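Local coordinates for putative lipoprotein (Bacteroides ovatus, PDB 3OQQ) that is of unknown function but is a putative extracellular lipoprotein, rich in beta strands, that binds calcium ions, at residues 47-53 with 97-103; 155-161 with 173-179; 209-215 with 297-303; 170-174 with 316-320. All blocks are in the same frame, centred on the assembly; numbering follows the deposited sequence. Where two conformers were deposited one is given.

Contact 1 (47-53 with 97-103); sequences RTLTLNV and RLASVTL
T48 and T102 have nearly the same first torsion (chi1 -63° and -64°), which sets each hydroxyl beside its own backbone N and anti to the carbonyl carbon; the two OG1 atoms thereby meet across the strands at 2.7 Å in a hydrogen bond. The pair belongs to an antiparallel ladder between strands 46-54 and 96-104, which are brought together from well apart in the chain. R47/L103, L49/V101, L51/A99 and V53/R97 are the hydrogen-bonded pairs, each closed by two backbone bonds, and L51 N to A99 O at 2.8 Å is among the straighter ones (171° at the hydrogen). T48/T102, T50/S100 and N52/L98 are the non-hydrogen-bonded pairs between them.

The threonine face continues with the methyl T48 CG2 set against S100 OG, 3.3 Å away, and with T50 CG2 resting on L98 CD2. Farther along this face, the amide of N52 is tied by ND2 to the carbonyl of I327 in helix 314-328.

The opposite face is largely apolar. The methyl L51 CD1 packs on V101 CG1 at 3.7 Å, while L49 CD1 reaches L103 CD1. V38 of strand 36-41 packs on L49 and L51, and V60 and M62 of strand 59-65 on V101 and L103; strand 71-80 runs alongside 96-104, with F76 and L78 beside V101.

At the V53/R97 end of the segments, R97 gives NH2 to the carbonyl of C57; from V53, the methyl CG2 touches both R97 CG and A99 CB, each 3.9 Å away.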
loop_
_atom_site.group_PDB
_atom_site.type_symbol
_atom_site.label_atom_id
_atom_site.label_comp_id
_atom_site.label_asym_id
_atom_site.label_seq_id
_atom_site.Cartn_x
_atom_site.Cartn_y
_atom_site.Cartn_z
ATOM N N ARG A 47 7.263 -9.109 24.825
ATOM C CA ARG A 47 6.591 -9.578 23.616
ATOM C C ARG A 47 7.456 -9.322 22.386
ATOM O O ARG A 47 7.827 -8.182 22.123
ATOM C CB ARG A 47 5.216 -8.920 23.459
ATOM C CG ARG A 47 4.437 -9.472 22.279
ATOM C CD ARG A 47 3.019 -8.989 22.291
ATOM N NE ARG A 47 2.218 -9.713 21.311
ATOM C CZ ARG A 47 0.928 -9.508 21.093
ATOM N NH1 ARG A 47 0.259 -8.616 21.812
ATOM N NH2 ARG A 47 0.293 -10.198 20.162
ATOM N N THR A 48 7.747 -10.398 21.627
ATOM C CA THR A 48 8.544 -10.355 20.406
ATOM C C THR A 48 7.586 -10.332 19.211
ATOM O O THR A 48 6.679 -11.161 19.114
ATOM C CB THR A 48 9.572 -11.508 20.370
ATOM O OG1 THR A 48 10.472 -11.329 21.466
ATOM C CG2 THR A 48 10.392 -11.536 19.080
ATOM N N LEU A 49 7.789 -9.351 18.322
ATOM C CA LEU A 49 6.979 -9.149 17.119
ATOM C C LEU A 49 7.814 -8.986 15.890
ATOM O O LEU A 49 8.849 -8.319 15.919
ATOM C CB LEU A 49 6.104 -7.889 17.244
ATOM C CG LEU A 49 4.977 -7.860 18.271
ATOM C CD1 LEU A 49 4.401 -6.470 18.351
ATOM C CD2 LEU A 49 3.873 -8.824 17.902
ATOM N N THR A 50 7.343 -9.551 14.796
ATOM C CA THR A 50 7.954 -9.365 13.492
ATOM C C THR A 50 7.242 -8.160 12.874
ATOM O O THR A 50 6.009 -8.054 12.937
ATOM C CB THR A 50 7.866 -10.655 12.658
ATOM O OG1 THR A 50 8.667 -11.648 13.301
ATOM C CG2 THR A 50 8.353 -10.460 11.225
ATOM N N LEU A 51 8.023 -7.219 12.348
ATOM C CA LEU A 51 7.468 -6.008 11.769
ATOM C C LEU A 51 8.031 -5.762 10.367
ATOM O O LEU A 51 9.153 -6.164 10.053
ATOM C CB LEU A 51 7.765 -4.791 12.680
ATOM C CG LEU A 51 7.365 -4.844 14.175
ATOM C CD1 LEU A 51 7.922 -3.642 14.914
ATOM C CD2 LEU A 51 5.863 -4.866 14.366
ATOM N N ASN A 52 7.235 -5.123 9.523
ATOM C CA ASN A 52 7.658 -4.727 8.179
ATOM C C ASN A 52 8.049 -3.251 8.326
ATOM O O ASN A 52 7.178 -2.388 8.498
ATOM C CB ASN A 52 6.532 -4.991 7.159
ATOM C CG ASN A 52 6.710 -4.367 5.789
ATOM O OD1 ASN A 52 7.603 -3.559 5.550
ATOM N ND2 ASN A 52 5.840 -4.711 4.852
ATOM N N VAL A 53 9.350 -2.973 8.343
ATOM C CA VAL A 53 9.863 -1.633 8.621
ATOM C C VAL A 53 10.622 -1.015 7.425
ATOM O O VAL A 53 11.131 -1.788 6.618
ATOM C CB VAL A 53 10.800 -1.668 9.884
ATOM C CG1 VAL A 53 10.066 -2.185 11.106
ATOM C CG2 VAL A 53 12.087 -2.476 9.651
ATOM N N ARG A 97 12.031 -3.911 4.890
ATOM C CA ARG A 97 12.676 -5.155 5.310
ATOM C C ARG A 97 11.914 -5.745 6.509
ATOM O O ARG A 97 11.147 -5.029 7.162
ATOM C CB ARG A 97 14.154 -4.906 5.666
ATOM C CG ARG A 97 14.366 -4.201 7.007
ATOM C CD ARG A 97 15.825 -4.041 7.360
ATOM N NE ARG A 97 15.986 -3.312 8.616
ATOM C CZ ARG A 97 16.435 -3.858 9.740
ATOM N NH1 ARG A 97 16.801 -5.132 9.768
ATOM N NH2 ARG A 97 16.545 -3.129 10.839
ATOM N N LEU A 98 12.128 -7.036 6.794
ATOM C CA LEU A 98 11.564 -7.702 7.965
ATOM C C LEU A 98 12.507 -7.518 9.127
ATOM O O LEU A 98 13.731 -7.651 8.975
ATOM C CB LEU A 98 11.335 -9.202 7.733
ATOM C CG LEU A 98 10.098 -9.606 6.973
ATOM C CD1 LEU A 98 10.089 -11.108 6.755
ATOM C CD2 LEU A 98 8.823 -9.122 7.662
ATOM N N ALA A 99 11.948 -7.204 10.297
ATOM C CA ALA A 99 12.755 -7.043 11.501
ATOM C C ALA A 99 11.962 -7.519 12.694
ATOM O O ALA A 99 10.744 -7.732 12.599
ATOM C CB ALA A 99 13.191 -5.593 11.669
ATOM N N SER A 100 12.664 -7.741 13.798
ATOM C CA SER A 100 12.085 -8.230 15.034
ATOM C C SER A 100 12.390 -7.270 16.159
ATOM O O SER A 100 13.464 -6.641 16.175
ATOM C CB SER A 100 12.629 -9.615 15.360
ATOM O OG SER A 100 12.015 -10.134 16.521
ATOM N N VAL A 101 11.433 -7.155 17.097
ATOM C CA VAL A 101 11.551 -6.286 18.264
ATOM C C VAL A 101 11.014 -7.045 19.461
ATOM O O VAL A 101 10.071 -7.817 19.319
ATOM C CB VAL A 101 10.833 -4.919 18.039
ATOM C CG1 VAL A 101 9.307 -5.052 18.045
ATOM C CG2 VAL A 101 11.286 -3.869 19.039
ATOM N N THR A 102 11.634 -6.857 20.620
ATOM C CA THR A 102 11.164 -7.452 21.864
ATOM C C THR A 102 10.743 -6.289 22.736
ATOM O O THR A 102 11.570 -5.499 23.172
ATOM C CB THR A 102 12.199 -8.385 22.481
ATOM O OG1 THR A 102 12.376 -9.470 21.570
ATOM C CG2 THR A 102 11.747 -8.941 23.836
ATOM N N LEU A 103 9.435 -6.134 22.897
ATOM C CA LEU A 103 8.884 -5.053 23.696
ATOM C C LEU A 103 8.871 -5.441 25.178
ATOM O O LEU A 103 8.726 -6.616 25.529
ATOM C CB LEU A 103 7.462 -4.715 23.218
ATOM C CG LEU A 103 7.285 -4.289 21.752
ATOM C CD1 LEU A 103 5.814 -4.151 21.430
ATOM C CD2 LEU A 103 8.045 -2.980 21.431
#

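Contact 2 (155-161 with 173-179); sequences DLKVTEC and KEELLLT
K157 and L177 exchange two backbone hydrogen bonds, and L177 N to K157 O is short and straight (2.8 Å, 171°). D155/T179 and T159/E175 are each joined by two backbone hydrogen bonds as well. At the far end the ladder weakens: K173 N reaches C161 O at 3.1 Å, from above the carbonyl plane, and the return bond from C161 N to K173 O is weak, bent to 117°.

These two strands, 150-161 and 173-184, form a beta hairpin whose eleven-residue connection is loop throughout. On one face the methyl V158 CG2 packs against L176 CD1 at 3.9 Å, beneath helix 314-328, whose I327 and L326 touch these two residues.

Along its own strand K157, bent at chi3 and chi4, brings NZ back to D155 OD1 (2.9 Å), on the syn side but out of the carboxylate plane. A water bridges that OD1 (2.8 Å) and L177 O (2.9 Å), and D155 OD2 is taken by H124. E160 and E174 form a non-hydrogen-bonded pair on the helix side, yet E160 OE1 lies 6.1 Å from E174 OE2; E160 is bound by R324 and E174 by R316 of that helix, E175 on the other face by R304.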
loop_
_atom_site.group_PDB
_atom_site.type_symbol
_atom_site.label_atom_id
_atom_site.label_comp_id
_atom_site.label_asym_id
_atom_site.label_seq_id
_atom_site.Cartn_x
_atom_site.Cartn_y
_atom_site.Cartn_z
ATOM N N ASP A 155 -2.874 2.314 1.983
ATOM C CA ASP A 155 -2.831 2.103 3.424
ATOM C C ASP A 155 -3.493 0.798 3.721
ATOM O O ASP A 155 -4.646 0.599 3.357
ATOM C CB ASP A 155 -3.543 3.244 4.171
ATOM C CG ASP A 155 -3.214 3.246 5.646
ATOM O OD1 ASP A 155 -3.719 2.353 6.373
ATOM O OD2 ASP A 155 -2.445 4.126 6.075
ATOM N N LEU A 156 -2.766 -0.081 4.392
ATOM C CA LEU A 156 -3.263 -1.395 4.796
ATOM C C LEU A 156 -3.188 -1.533 6.313
ATOM O O LEU A 156 -2.154 -1.234 6.900
ATOM C CB LEU A 156 -2.453 -2.521 4.119
ATOM C CG LEU A 156 -2.862 -2.899 2.709
ATOM C CD1 LEU A 156 -1.689 -3.486 1.930
ATOM C CD2 LEU A 156 -4.023 -3.880 2.728
ATOM N N LYS A 157 -4.301 -1.978 6.939
ATOM C CA LYS A 157 -4.446 -2.243 8.368
ATOM C C LYS A 157 -5.083 -3.614 8.522
ATOM O O LYS A 157 -6.149 -3.861 7.959
ATOM C CB LYS A 157 -5.299 -1.174 9.082
ATOM C CG LYS A 157 -4.541 -0.030 9.704
ATOM C CD LYS A 157 -5.495 1.016 10.299
ATOM C CE LYS A 157 -5.786 2.179 9.363
ATOM N NZ LYS A 157 -4.588 3.032 9.089
ATOM N N VAL A 158 -4.417 -4.509 9.240
ATOM C CA VAL A 158 -4.922 -5.844 9.522
ATOM C C VAL A 158 -5.156 -5.885 11.031
ATOM O O VAL A 158 -4.209 -5.787 11.808
ATOM C CB VAL A 158 -3.986 -6.962 9.005
ATOM C CG1 VAL A 158 -4.394 -8.330 9.565
ATOM C CG2 VAL A 158 -3.988 -6.994 7.485
ATOM N N THR A 159 -6.418 -5.976 11.436
ATOM C CA THR A 159 -6.831 -5.995 12.837
ATOM C C THR A 159 -7.149 -7.419 13.253
ATOM O O THR A 159 -7.828 -8.144 12.514
ATOM C CB THR A 159 -8.060 -5.101 12.984
ATOM O OG1 THR A 159 -7.769 -3.821 12.431
ATOM C CG2 THR A 159 -8.562 -4.986 14.428
ATOM N N GLU A 160 -6.661 -7.819 14.431
ATOM C CA GLU A 160 -6.953 -9.129 14.978
ATOM C C GLU A 160 -8.123 -8.970 15.947
ATOM O O GLU A 160 -7.916 -8.588 17.102
ATOM C CB GLU A 160 -5.704 -9.739 15.622
ATOM C CG GLU A 160 -4.624 -10.024 14.592
ATOM C CD GLU A 160 -3.342 -10.632 15.114
ATOM O OE1 GLU A 160 -3.304 -11.052 16.288
ATOM O OE2 GLU A 160 -2.383 -10.748 14.324
ATOM N N CYS A 161 -9.363 -9.157 15.443
ATOM C CA CYS A 161 -10.597 -9.037 16.241
ATOM C C CYS A 161 -10.748 -10.291 17.118
ATOM O O CYS A 161 -11.602 -11.159 16.877
ATOM C CB CYS A 161 -11.824 -8.805 15.364
ATOM S SG CYS A 161 -11.745 -7.314 14.341
ATOM N N LYS A 173 -11.925 -13.309 14.734
ATOM C CA LYS A 173 -11.674 -13.109 13.302
ATOM C C LYS A 173 -10.667 -12.000 13.061
ATOM O O LYS A 173 -10.254 -11.321 13.999
ATOM C CB LYS A 173 -12.978 -12.818 12.527
ATOM C CG LYS A 173 -13.736 -11.564 12.947
ATOM C CD LYS A 173 -15.205 -11.716 12.613
ATOM C CE LYS A 173 -15.980 -10.455 12.873
ATOM N NZ LYS A 173 -17.365 -10.551 12.337
ATOM N N GLU A 174 -10.257 -11.846 11.789
ATOM C CA GLU A 174 -9.359 -10.799 11.308
ATOM C C GLU A 174 -10.142 -9.918 10.389
ATOM O O GLU A 174 -11.113 -10.357 9.758
ATOM C CB GLU A 174 -8.144 -11.369 10.553
ATOM C CG GLU A 174 -7.200 -12.237 11.345
ATOM C CD GLU A 174 -7.778 -13.551 11.824
ATOM O OE1 GLU A 174 -8.263 -14.343 10.984
ATOM O OE2 GLU A 174 -7.767 -13.777 13.055
ATOM N N GLU A 175 -9.712 -8.683 10.303
ATOM C CA GLU A 175 -10.253 -7.681 9.410
ATOM C C GLU A 175 -9.115 -7.061 8.690
ATOM O O GLU A 175 -8.018 -6.971 9.228
ATOM C CB GLU A 175 -11.022 -6.616 10.178
ATOM C CG GLU A 175 -12.503 -6.884 10.260
ATOM C CD GLU A 175 -13.266 -5.701 10.807
ATOM O OE1 GLU A 175 -12.917 -4.547 10.454
ATOM O OE2 GLU A 175 -14.226 -5.934 11.578
ATOM N N LEU A 176 -9.374 -6.642 7.479
ATOM C CA LEU A 176 -8.428 -5.955 6.627
ATOM C C LEU A 176 -9.099 -4.690 6.165
ATOM O O LEU A 176 -10.237 -4.744 5.697
ATOM C CB LEU A 176 -8.035 -6.850 5.434
ATOM C CG LEU A 176 -6.949 -6.322 4.520
ATOM C CD1 LEU A 176 -6.020 -7.399 4.177
ATOM C CD2 LEU A 176 -7.525 -5.713 3.239
ATOM N N LEU A 177 -8.437 -3.557 6.361
ATOM C CA LEU A 177 -8.893 -2.279 5.849
ATOM C C LEU A 177 -7.826 -1.753 4.884
ATOM O O LEU A 177 -6.682 -1.491 5.302
ATOM C CB LEU A 177 -9.198 -1.259 6.967
ATOM C CG LEU A 177 -9.814 0.078 6.524
ATOM C CD1 LEU A 177 -11.257 -0.126 6.053
ATOM C CD2 LEU A 177 -9.806 1.081 7.685
ATOM N N LEU A 178 -8.199 -1.629 3.593
ATOM C CA LEU A 178 -7.338 -1.091 2.551
ATOM C C LEU A 178 -7.891 0.195 1.964
ATOM O O LEU A 178 -9.049 0.239 1.559
ATOM C CB LEU A 178 -7.135 -2.104 1.406
ATOM C CG LEU A 178 -6.503 -1.557 0.094
ATOM C CD1 LEU A 178 -5.014 -1.374 0.215
ATOM C CD2 LEU A 178 -6.805 -2.435 -1.076
ATOM N N THR A 179 -7.032 1.221 1.843
ATOM C CA THR A 179 -7.390 2.413 1.101
ATOM C C THR A 179 -6.414 2.518 -0.021
ATOM O O THR A 179 -5.253 2.132 0.132
ATOM C CB THR A 179 -7.497 3.707 1.924
ATOM O OG1 THR A 179 -6.268 4.021 2.568
ATOM C CG2 THR A 179 -8.671 3.706 2.883
HETATM O O HOH W 1 -6.261 1.223 6.109
#

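Contact 3 (209-215 with 297-303); sequences TASLILK and PMLRAEV
I213 and R300 sit at the middle of an antiparallel ladder in which S211/E302, I213/R300 and K215/M298 are each joined by two backbone hydrogen bonds, the shortest from R300 N to I213 O at 2.6 Å.

On the same face as these pairs, K215 lays its aliphatic chain obliquely over the R300 guanidinium: CG of K215 stands 4.0 Å above the centre of the plane, and CD of K215 comes to 3.6 Å from NH2 of R300. The arginine bends at chi3 (-74°), and its NE forms a salt bridge with D181 of strand 173-184. D181 also has a long, weak ion pair with K215 NZ, and its charge probably eases the closeness of the two cations. Were R300 an alanine, D181 would probably lose its salt-bridge partner and the K215 chain the flat surface it lies on. I213 CD1 touches both R300 CD and E302 CB, the latter at 3.9 Å. Farther along, a water joins S211 OG (2.6 Å) to E302 O (2.9 Å).

The other face is apolar: L214 leans on P297 and L299, while A210, L212, A301 and V303 meet strand 253-263 of the six-stranded sheet. Two antiparallel layers packed face to face in this way are consistent with a beta sandwich.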
loop_
_atom_site.group_PDB
_atom_site.type_symbol
_atom_site.label_atom_id
_atom_site.label_comp_id
_atom_site.label_asym_id
_atom_site.label_seq_id
_atom_site.Cartn_x
_atom_site.Cartn_y
_atom_site.Cartn_z
ATOM N N THR A 209 -16.857 -4.888 2.275
ATOM C CA THR A 209 -17.442 -3.551 2.279
ATOM C C THR A 209 -16.584 -2.768 1.306
ATOM O O THR A 209 -15.370 -2.777 1.450
ATOM C CB THR A 209 -17.568 -2.950 3.670
ATOM O OG1 THR A 209 -18.596 -3.652 4.363
ATOM C CG2 THR A 209 -17.912 -1.450 3.636
ATOM N N ALA A 210 -17.189 -2.176 0.262
ATOM C CA ALA A 210 -16.399 -1.430 -0.721
ATOM C C ALA A 210 -17.000 -0.052 -0.904
ATOM O O ALA A 210 -18.213 0.052 -1.065
ATOM C CB ALA A 210 -16.342 -2.188 -2.042
ATOM N N SER A 211 -16.153 0.998 -0.851
ATOM C CA SER A 211 -16.557 2.406 -0.982
ATOM C C SER A 211 -15.679 3.193 -1.920
ATOM O O SER A 211 -14.459 2.987 -1.991
ATOM C CB SER A 211 -16.520 3.115 0.377
ATOM O OG SER A 211 -17.108 2.363 1.425
ATOM N N LEU A 212 -16.318 4.105 -2.644
ATOM C CA LEU A 212 -15.693 5.122 -3.489
ATOM C C LEU A 212 -15.896 6.402 -2.749
ATOM O O LEU A 212 -17.023 6.677 -2.318
ATOM C CB LEU A 212 -16.316 5.160 -4.876
ATOM C CG LEU A 212 -15.871 4.030 -5.803
ATOM C CD1 LEU A 212 -16.746 3.988 -7.058
ATOM C CD2 LEU A 212 -14.375 4.154 -6.130
ATOM N N ILE A 213 -14.819 7.133 -2.497
ATOM C CA ILE A 213 -14.823 8.316 -1.625
ATOM C C ILE A 213 -13.926 9.408 -2.191
ATOM O O ILE A 213 -12.919 9.095 -2.826
ATOM C CB ILE A 213 -14.284 7.885 -0.182
ATOM C CG1 ILE A 213 -15.127 6.822 0.526
ATOM C CG2 ILE A 213 -14.050 9.074 0.782
ATOM C CD1 ILE A 213 -14.331 6.123 1.647
ATOM N N LEU A 214 -14.257 10.682 -1.907
ATOM C CA LEU A 214 -13.409 11.853 -2.177
ATOM C C LEU A 214 -12.775 12.222 -0.845
ATOM O O LEU A 214 -13.487 12.560 0.112
ATOM C CB LEU A 214 -14.172 13.023 -2.824
ATOM C CG LEU A 214 -14.663 12.785 -4.263
ATOM C CD1 LEU A 214 -15.264 14.084 -4.838
ATOM C CD2 LEU A 214 -13.510 12.270 -5.190
ATOM N N LYS A 215 -11.450 12.027 -0.745
ATOM C CA LYS A 215 -10.687 12.225 0.483
ATOM C C LYS A 215 -10.136 13.667 0.600
ATOM O O LYS A 215 -9.134 14.006 -0.021
ATOM C CB LYS A 215 -9.559 11.180 0.564
ATOM C CG LYS A 215 -8.637 11.309 1.782
ATOM C CD LYS A 215 -7.200 10.915 1.384
ATOM C CE LYS A 215 -6.186 11.181 2.468
ATOM N NZ LYS A 215 -4.812 10.805 2.031
ATOM N N PRO A 297 -9.286 17.142 -3.198
ATOM C CA PRO A 297 -9.576 15.858 -2.530
ATOM C C PRO A 297 -9.185 14.673 -3.436
ATOM O O PRO A 297 -9.328 14.749 -4.664
ATOM C CB PRO A 297 -11.099 15.913 -2.290
ATOM C CG PRO A 297 -11.425 17.426 -2.236
ATOM C CD PRO A 297 -10.495 18.001 -3.286
HETATM N N MSE A 298 -8.638 13.613 -2.842
HETATM C CA MSE A 298 -8.166 12.485 -3.619
HETATM C C MSE A 298 -9.261 11.469 -3.866
HETATM O O MSE A 298 -10.053 11.220 -2.968
HETATM C CB MSE A 298 -6.981 11.811 -2.921
HETATM C CG MSE A 298 -5.707 12.643 -3.002
HETATM SE SE MSE A 298 -4.183 11.706 -2.218
HETATM C CE MSE A 298 -3.064 13.309 -1.909
ATOM N N LEU A 299 -9.311 10.886 -5.078
ATOM C CA LEU A 299 -10.255 9.786 -5.355
ATOM C C LEU A 299 -9.773 8.573 -4.546
ATOM O O LEU A 299 -8.618 8.162 -4.677
ATOM C CB LEU A 299 -10.377 9.469 -6.865
ATOM C CG LEU A 299 -11.148 8.173 -7.271
ATOM C CD1 LEU A 299 -12.622 8.196 -6.781
ATOM C CD2 LEU A 299 -11.157 8.002 -8.782
ATOM N N ARG A 300 -10.638 8.061 -3.648
ATOM C CA ARG A 300 -10.286 6.975 -2.742
ATOM C C ARG A 300 -11.149 5.747 -2.937
ATOM O O ARG A 300 -12.383 5.863 -2.956
ATOM C CB ARG A 300 -10.390 7.472 -1.262
ATOM C CG ARG A 300 -10.528 6.339 -0.196
ATOM C CD ARG A 300 -10.389 6.854 1.226
ATOM N NE ARG A 300 -8.989 7.173 1.533
ATOM C CZ ARG A 300 -8.508 7.383 2.760
ATOM N NH1 ARG A 300 -9.315 7.340 3.816
ATOM N NH2 ARG A 300 -7.219 7.634 2.939
ATOM N N ALA A 301 -10.501 4.564 -3.061
ATOM C CA ALA A 301 -11.181 3.280 -2.982
ATOM C C ALA A 301 -10.924 2.745 -1.564
ATOM O O ALA A 301 -9.780 2.780 -1.087
ATOM C CB ALA A 301 -10.693 2.296 -4.049
ATOM N N GLU A 302 -11.983 2.334 -0.859
ATOM C CA GLU A 302 -11.833 1.818 0.499
ATOM C C GLU A 302 -12.472 0.441 0.582
ATOM O O GLU A 302 -13.630 0.273 0.196
ATOM C CB GLU A 302 -12.414 2.768 1.546
ATOM C CG GLU A 302 -12.161 2.285 2.968
ATOM C CD GLU A 302 -12.832 3.110 4.045
ATOM O OE1 GLU A 302 -12.236 4.127 4.465
ATOM O OE2 GLU A 302 -13.959 2.756 4.453
ATOM N N VAL A 303 -11.693 -0.554 1.037
ATOM C CA VAL A 303 -12.152 -1.945 1.103
ATOM C C VAL A 303 -11.940 -2.501 2.492
ATOM O O VAL A 303 -10.829 -2.485 3.022
ATOM C CB VAL A 303 -11.451 -2.848 0.051
ATOM C CG1 VAL A 303 -12.014 -4.279 0.095
ATOM C CG2 VAL A 303 -11.567 -2.272 -1.363
HETATM O O HOH W 2 -15.455 0.643 2.405
#

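Contact 4 (170-174 with 316-320); sequences VGGKE and RDAQL
R316 and E174 make a bidentate salt bridge that fastens the first turns of helix 314-328 to the start of strand 173-184 and the loop leading into it. The flat groups meet end-on and nearly coplanar, 21° apart: R316 NH1 binds E174 OE1 and R316 NH2 binds E174 OE2, both at 2.6 Å on syn lone pairs. A bend at chi2 of the arginine (69°) turns its end toward the loop, where NE donates to V170 O (2.9 Å) from above the carbonyl plane. NH2 also bonds G171 O (2.7 Å), tilted from the guanidinium plane, so three residues hold the group against rotation. A leucine in place of R316 would probably leave the buried E174 carboxylate without its countercharge and the carbonyls of V170 and G171 without their helix donor.

L320 flanks the salt bridge: its CD1 lies against the carboxylate, 3.4 Å from E174 OE2, and its CD2 makes an apolar contact with V170 CG1 at 3.9 Å. H162 supplies a further hydrogen bond to OE2. Around this joint, L320 also touches E160 of strand 150-161, Q319 NE2 bonds the carbonyl of Y204, and E174 is backbone-bonded to G307 of strand 298-307.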
loop_
_atom_site.group_PDB
_atom_site.type_symbol
_atom_site.label_atom_id
_atom_site.label_comp_id
_atom_site.label_asym_id
_atom_site.label_seq_id
_atom_site.Cartn_x
_atom_site.Cartn_y
_atom_site.Cartn_z
ATOM N N VAL A 170 -6.442 -19.422 18.210
ATOM C CA VAL A 170 -7.389 -18.344 18.467
ATOM C C VAL A 170 -8.712 -18.480 17.685
ATOM O O VAL A 170 -8.755 -19.069 16.600
ATOM C CB VAL A 170 -6.704 -16.974 18.227
ATOM C CG1 VAL A 170 -6.462 -16.696 16.740
ATOM C CG2 VAL A 170 -7.454 -15.834 18.917
ATOM N N GLY A 171 -9.776 -17.953 18.292
ATOM C CA GLY A 171 -11.106 -17.858 17.706
ATOM C C GLY A 171 -11.237 -16.498 17.045
ATOM O O GLY A 171 -10.294 -16.033 16.397
ATOM N N GLY A 172 -12.382 -15.842 17.253
ATOM C CA GLY A 172 -12.673 -14.519 16.709
ATOM C C GLY A 172 -12.476 -14.435 15.206
ATOM O O GLY A 172 -12.800 -15.381 14.474
ATOM N N LYS A 173 -11.925 -13.309 14.734
ATOM C CA LYS A 173 -11.674 -13.109 13.302
ATOM C C LYS A 173 -10.667 -12.000 13.061
ATOM O O LYS A 173 -10.254 -11.321 13.999
ATOM C CB LYS A 173 -12.978 -12.818 12.527
ATOM C CG LYS A 173 -13.736 -11.564 12.947
ATOM C CD LYS A 173 -15.205 -11.716 12.613
ATOM C CE LYS A 173 -15.980 -10.455 12.873
ATOM N NZ LYS A 173 -17.365 -10.551 12.337
ATOM N N GLU A 174 -10.257 -11.846 11.789
ATOM C CA GLU A 174 -9.359 -10.799 11.308
ATOM C C GLU A 174 -10.142 -9.918 10.389
ATOM O O GLU A 174 -11.113 -10.357 9.758
ATOM C CB GLU A 174 -8.144 -11.369 10.553
ATOM C CG GLU A 174 -7.200 -12.237 11.345
ATOM C CD GLU A 174 -7.778 -13.551 11.824
ATOM O OE1 GLU A 174 -8.263 -14.343 10.984
ATOM O OE2 GLU A 174 -7.767 -13.777 13.055
ATOM N N ARG A 316 -7.396 -22.617 10.271
ATOM C CA ARG A 316 -7.534 -21.375 11.039
ATOM C C ARG A 316 -6.176 -20.680 11.139
ATOM O O ARG A 316 -6.095 -19.457 10.989
ATOM C CB ARG A 316 -8.115 -21.644 12.439
ATOM C CG ARG A 316 -8.108 -20.434 13.389
ATOM C CD ARG A 316 -9.086 -19.357 12.971
ATOM N NE ARG A 316 -8.983 -18.161 13.806
ATOM C CZ ARG A 316 -8.795 -16.935 13.330
ATOM N NH1 ARG A 316 -8.688 -16.732 12.021
ATOM N NH2 ARG A 316 -8.719 -15.900 14.160
ATOM N N ASP A 317 -5.111 -21.471 11.375
ATOM C CA ASP A 317 -3.739 -20.979 11.451
ATOM C C ASP A 317 -3.335 -20.441 10.098
ATOM O O ASP A 317 -2.637 -19.435 10.035
ATOM C CB ASP A 317 -2.781 -22.100 11.900
ATOM C CG ASP A 317 -2.954 -22.537 13.343
ATOM O OD1 ASP A 317 -2.885 -21.668 14.239
ATOM O OD2 ASP A 317 -3.129 -23.750 13.576
ATOM N N ALA A 318 -3.827 -21.088 9.011
ATOM C CA ALA A 318 -3.579 -20.697 7.625
ATOM C C ALA A 318 -4.258 -19.367 7.307
ATOM O O ALA A 318 -3.677 -18.559 6.585
ATOM C CB ALA A 318 -4.076 -21.771 6.677
ATOM N N GLN A 319 -5.487 -19.151 7.843
ATOM C CA GLN A 319 -6.280 -17.940 7.643
ATOM C C GLN A 319 -5.616 -16.718 8.295
ATOM O O GLN A 319 -5.487 -15.664 7.664
ATOM C CB GLN A 319 -7.684 -18.142 8.231
ATOM C CG GLN A 319 -8.614 -16.936 8.027
ATOM C CD GLN A 319 -9.972 -17.133 8.638
ATOM O OE1 GLN A 319 -10.139 -17.844 9.633
ATOM N NE2 GLN A 319 -10.969 -16.451 8.100
ATOM N N LEU A 320 -5.231 -16.866 9.580
ATOM C CA LEU A 320 -4.598 -15.822 10.367
ATOM C C LEU A 320 -3.255 -15.440 9.725
ATOM O O LEU A 320 -2.928 -14.248 9.643
ATOM C CB LEU A 320 -4.442 -16.287 11.826
ATOM C CG LEU A 320 -3.693 -15.367 12.811
ATOM C CD1 LEU A 320 -4.386 -13.991 12.973
ATOM C CD2 LEU A 320 -3.535 -16.054 14.172
#

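Overall arrangement
Contacts 2 and 4 share K173 and E174: the strand that pairs in the hairpin of contact 2 begins where contact 4 pins its entry to helix 314-328, with centres 13 Å apart. Contact 3 adjoins contact 2 on the next strand, L178 O and V303 N lying 2.8 Å apart in a probable hydrogen bond, while T179 CG2 packs on R300 CZ. Contact 1 stands off, about 5 Å from contact 2 by nearest atoms and 31 Å from contact 3 between centres, on the other side of the chain's centre. None of the four supplies a calcium ligand, although the side chains of R47 and V170 come within about 11 and 12 Å of a bound calcium ion.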